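Local structure of beta-galactosidase (Marinomonas sp. ef1, 6Y2K) at residues E202-S216 / D417-Q429. The protein probably hydrolyses terminal beta-D-galactosyl residues of beta-galactosides, as a cold-active, hexameric member of glycoside hydrolase family 42. Sequence-based numbering, arbitrary orientation.
Sequences EANPSHRLDFQRCCS and DYDACWSLDIQPQ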
# COMPACT_ATOMS: atom_id res chain seq x y z
N GLU A 202 16.91 -36.85 4.55
CA GLU A 202 17.44 -36.48 5.88
C GLU A 202 18.17 -37.62 6.62
O GLU A 202 17.59 -38.68 6.86
CB GLU A 202 16.32 -35.95 6.78
CG GLU A 202 16.83 -35.30 8.06
CD GLU A 202 15.73 -34.84 9.00
OE1 GLU A 202 14.54 -35.21 8.81
OE2 GLU A 202 16.08 -34.11 9.96
N ALA A 203 19.42 -37.36 7.00
CA ALA A 203 20.21 -38.29 7.82
C ALA A 203 19.74 -38.23 9.28
O ALA A 203 19.07 -37.28 9.69
CB ALA A 203 21.70 -37.97 7.73
N ASN A 204 20.09 -39.25 10.06
CA ASN A 204 19.69 -39.32 11.46
C ASN A 204 20.25 -38.08 12.17
O ASN A 204 21.44 -37.79 12.02
CB ASN A 204 20.25 -40.60 12.10
CG ASN A 204 19.72 -40.87 13.51
OD1 ASN A 204 19.22 -39.97 14.19
ND2 ASN A 204 19.86 -42.12 13.96
N PRO A 205 19.41 -37.33 12.92
CA PRO A 205 19.98 -36.19 13.65
C PRO A 205 21.10 -36.55 14.64
O PRO A 205 21.97 -35.71 14.88
CB PRO A 205 18.76 -35.58 14.37
CG PRO A 205 17.71 -36.65 14.35
CD PRO A 205 17.94 -37.38 13.06
N SER A 206 21.08 -37.77 15.19
CA SER A 206 22.15 -38.26 16.07
C SER A 206 23.48 -38.39 15.32
O SER A 206 24.53 -38.05 15.85
CB SER A 206 21.80 -39.63 16.67
OG SER A 206 20.56 -39.59 17.35
N HIS A 207 23.38 -38.89 14.10
CA HIS A 207 24.50 -39.03 13.17
C HIS A 207 25.09 -37.65 12.84
O HIS A 207 26.31 -37.46 12.92
CB HIS A 207 23.96 -39.74 11.91
CG HIS A 207 24.99 -40.04 10.86
ND1 HIS A 207 24.64 -40.57 9.64
CD2 HIS A 207 26.34 -39.89 10.83
CE1 HIS A 207 25.73 -40.74 8.91
NE2 HIS A 207 26.77 -40.33 9.61
N ARG A 208 24.23 -36.70 12.51
CA ARG A 208 24.68 -35.36 12.15
C ARG A 208 25.27 -34.61 13.34
O ARG A 208 26.26 -33.88 13.18
CB ARG A 208 23.54 -34.55 11.54
CG ARG A 208 23.06 -35.10 10.19
CD ARG A 208 21.80 -34.40 9.71
NE ARG A 208 22.04 -32.98 9.46
CZ ARG A 208 21.10 -32.03 9.39
NH1 ARG A 208 21.47 -30.77 9.15
NH2 ARG A 208 19.81 -32.30 9.59
N LEU A 209 24.69 -34.80 14.53
CA LEU A 209 25.19 -34.12 15.73
C LEU A 209 26.57 -34.65 16.17
O LEU A 209 27.49 -33.85 16.45
CB LEU A 209 24.18 -34.22 16.88
CG LEU A 209 24.54 -33.48 18.17
CD1 LEU A 209 24.84 -32.01 17.92
CD2 LEU A 209 23.41 -33.60 19.18
N ASP A 210 26.72 -35.97 16.25
CA ASP A 210 28.03 -36.59 16.52
C ASP A 210 29.07 -36.21 15.46
O ASP A 210 30.25 -35.99 15.80
CB ASP A 210 27.91 -38.12 16.63
CG ASP A 210 27.51 -38.59 18.03
OD1 ASP A 210 27.47 -37.79 18.99
OD2 ASP A 210 27.26 -39.80 18.17
N PHE A 211 28.66 -36.10 14.19
CA PHE A 211 29.57 -35.65 13.15
C PHE A 211 30.07 -34.22 13.41
O PHE A 211 31.27 -33.95 13.29
CB PHE A 211 28.96 -35.78 11.74
CG PHE A 211 29.92 -35.45 10.64
CD1 PHE A 211 31.05 -36.23 10.46
CD2 PHE A 211 29.72 -34.36 9.81
CE1 PHE A 211 31.96 -35.94 9.46
CE2 PHE A 211 30.62 -34.06 8.80
CZ PHE A 211 31.75 -34.85 8.63
N GLN A 212 29.15 -33.31 13.77
CA GLN A 212 29.52 -31.93 14.10
C GLN A 212 30.48 -31.89 15.28
O GLN A 212 31.46 -31.16 15.25
CB GLN A 212 28.28 -31.08 14.43
CG GLN A 212 28.54 -29.58 14.45
CD GLN A 212 28.37 -28.91 13.09
OE1 GLN A 212 27.55 -29.33 12.28
NE2 GLN A 212 29.14 -27.86 12.85
N ARG A 213 30.17 -32.67 16.31
CA ARG A 213 31.00 -32.75 17.50
C ARG A 213 32.40 -33.24 17.16
O ARG A 213 33.40 -32.68 17.64
CB ARG A 213 30.36 -33.68 18.54
CG ARG A 213 29.11 -33.11 19.18
CD ARG A 213 28.23 -34.22 19.73
NE ARG A 213 27.20 -33.75 20.66
CZ ARG A 213 26.24 -34.52 21.18
NH1 ARG A 213 26.14 -35.81 20.85
NH2 ARG A 213 25.36 -34.01 22.04
N CYS A 214 32.48 -34.27 16.31
CA CYS A 214 33.77 -34.83 15.90
C CYS A 214 34.59 -33.80 15.12
O CYS A 214 35.76 -33.57 15.45
CB CYS A 214 33.57 -36.10 15.07
SG CYS A 214 35.11 -36.80 14.43
N CYS A 215 33.98 -33.17 14.12
CA CYS A 215 34.64 -32.13 13.33
C CYS A 215 35.13 -30.96 14.21
O CYS A 215 36.25 -30.46 14.03
CB CYS A 215 33.74 -31.62 12.20
SG CYS A 215 33.48 -32.84 10.88
N SER A 216 34.30 -30.56 15.17
CA SER A 216 34.70 -29.53 16.13
C SER A 216 35.92 -29.99 16.93
O SER A 216 36.88 -29.24 17.10
CB SER A 216 33.55 -29.19 17.07
OG SER A 216 33.93 -28.19 17.99
N ASP A 417 25.40 -22.18 24.35
CA ASP A 417 25.95 -23.53 24.27
C ASP A 417 26.07 -23.93 22.79
O ASP A 417 25.06 -24.07 22.11
CB ASP A 417 25.02 -24.49 25.02
CG ASP A 417 25.66 -25.84 25.29
OD1 ASP A 417 26.33 -26.00 26.34
OD2 ASP A 417 25.47 -26.75 24.46
N TYR A 418 27.30 -24.09 22.30
CA TYR A 418 27.52 -24.52 20.91
C TYR A 418 26.84 -25.87 20.59
O TYR A 418 26.29 -26.05 19.51
CB TYR A 418 29.01 -24.55 20.55
CG TYR A 418 29.59 -23.16 20.43
CD1 TYR A 418 29.51 -22.45 19.23
CD2 TYR A 418 30.20 -22.54 21.52
CE1 TYR A 418 30.03 -21.17 19.12
CE2 TYR A 418 30.72 -21.26 21.42
CZ TYR A 418 30.63 -20.58 20.21
OH TYR A 418 31.13 -19.30 20.11
N ASP A 419 26.85 -26.78 21.56
CA ASP A 419 26.20 -28.07 21.35
C ASP A 419 24.70 -27.92 21.13
O ASP A 419 24.13 -28.59 20.26
CB ASP A 419 26.50 -29.04 22.50
CG ASP A 419 26.30 -30.48 22.10
OD1 ASP A 419 27.18 -31.01 21.39
OD2 ASP A 419 25.26 -31.07 22.48
N ALA A 420 24.06 -27.04 21.91
CA ALA A 420 22.64 -26.70 21.71
C ALA A 420 22.41 -26.07 20.34
O ALA A 420 21.46 -26.42 19.64
CB ALA A 420 22.14 -25.76 22.81
N CYS A 421 23.29 -25.15 19.95
CA CYS A 421 23.24 -24.54 18.62
C CYS A 421 23.21 -25.58 17.49
O CYS A 421 22.37 -25.51 16.59
CB CYS A 421 24.42 -23.58 18.42
SG CYS A 421 24.25 -22.54 16.96
N TRP A 422 24.11 -26.56 17.56
CA TRP A 422 24.18 -27.64 16.57
C TRP A 422 22.90 -28.48 16.56
O TRP A 422 22.32 -28.73 15.50
CB TRP A 422 25.39 -28.55 16.83
CG TRP A 422 26.71 -27.84 16.90
CD1 TRP A 422 27.04 -26.67 16.27
CD2 TRP A 422 27.88 -28.26 17.61
NE1 TRP A 422 28.34 -26.33 16.57
CE2 TRP A 422 28.88 -27.29 17.39
CE3 TRP A 422 28.18 -29.35 18.42
CZ2 TRP A 422 30.16 -27.39 17.93
CZ3 TRP A 422 29.46 -29.45 18.98
CH2 TRP A 422 30.43 -28.47 18.73
N SER A 423 22.44 -28.88 17.74
CA SER A 423 21.20 -29.64 17.89
C SER A 423 20.02 -28.92 17.23
O SER A 423 19.34 -29.48 16.36
CB SER A 423 20.91 -29.92 19.37
OG SER A 423 19.61 -30.48 19.52
N LEU A 424 19.81 -27.66 17.61
CA LEU A 424 18.69 -26.87 17.12
C LEU A 424 18.80 -26.51 15.62
O LEU A 424 17.78 -26.38 14.94
CB LEU A 424 18.52 -25.62 17.98
CG LEU A 424 18.17 -25.93 19.45
CD1 LEU A 424 18.54 -24.78 20.36
CD2 LEU A 424 16.70 -26.24 19.61
N ASP A 425 20.01 -26.32 15.11
CA ASP A 425 20.21 -26.10 13.66
C ASP A 425 19.96 -27.37 12.84
O ASP A 425 19.57 -27.29 11.67
CB ASP A 425 21.65 -25.62 13.37
CG ASP A 425 21.89 -24.17 13.74
OD1 ASP A 425 20.93 -23.41 14.06
OD2 ASP A 425 23.08 -23.78 13.69
N ILE A 426 20.21 -28.53 13.44
CA ILE A 426 20.05 -29.82 12.75
C ILE A 426 18.56 -30.09 12.47
O ILE A 426 18.21 -30.51 11.36
CB ILE A 426 20.78 -30.97 13.50
CG1 ILE A 426 22.28 -30.93 13.16
CG2 ILE A 426 20.22 -32.34 13.16
CD1 ILE A 426 23.17 -31.72 14.11
N GLN A 427 17.70 -29.83 13.46
CA GLN A 427 16.24 -29.87 13.27
C GLN A 427 15.61 -28.64 13.91
O GLN A 427 15.22 -28.67 15.08
CB GLN A 427 15.62 -31.15 13.84
CG GLN A 427 15.99 -32.42 13.08
CD GLN A 427 15.07 -33.60 13.40
OE1 GLN A 427 14.47 -33.67 14.48
NE2 GLN A 427 14.96 -34.54 12.45
N PRO A 428 15.52 -27.53 13.14
CA PRO A 428 14.88 -26.33 13.68
C PRO A 428 13.38 -26.51 13.88
O PRO A 428 12.82 -25.84 14.75
CB PRO A 428 15.19 -25.26 12.62
CG PRO A 428 15.37 -26.02 11.36
CD PRO A 428 16.01 -27.32 11.76
N GLN A 429 12.76 -27.38 13.07
CA GLN A 429 11.37 -27.83 13.22
C GLN A 429 10.32 -26.77 12.79
O GLN A 429 9.27 -27.15 12.25
CB GLN A 429 11.12 -28.43 14.62
CG GLN A 429 9.70 -28.90 14.92
CD GLN A 429 9.21 -30.02 14.02
OE1 GLN A 429 9.99 -30.76 13.40
NE2 GLN A 429 7.88 -30.19 13.96
O HOH W 1 16.56 -31.51 9.22
O HOH W 2 19.57 -28.64 9.21
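W422 and L209 interlock as reciprocal knobs at the middle of this contact. The indole of W422 lies among L209, Q212, R213 and S216; Q212 lays its CG over one indole face, a CH-pi contact 3.5 Å from the centroid of the five-membered ring, while W422 NE1 bonds to T248 O. L209 CD1 comes to the indole edge, 3.7 Å from W422 CB, and its isobutyl group fills the hole between D419, W422, S423 and I426. I426 presses CD1 to within 3.5 Å of L209 N, and its CG2 branch packs on P205 and beneath one face of the R208 guanidinium.

Beside this core R213 reaches out extended, CG anti to the carbonyl carbon (chi1 -70°), and grips D419 side-on: NE to OD1 at 2.8 Å, nearly straight at 177°, and NH2 to OD2, both on syn lone pairs with the two planes almost coplanar. Its NH1 holds D210. A methionine in place of R213 would probably leave D419 without this cation, and D210 with K167 but without the link to D419.

The other flank is looser and watery. R208 NH2 makes only a weak bond to I426 O (3.0 Å), one water joins E202 OE2 to I426 O, and another links R208 NH1 to D425 O. Q427 NE2 donates to E202 OE2 at 2.8 Å and also to Q361 of a second subunit. Knobs-into-holes packing of two roughly antiparallel helices, whose axes cross at 143°, thus joins the TIM-barrel region to the trimerisation domain of this GH42 enzyme.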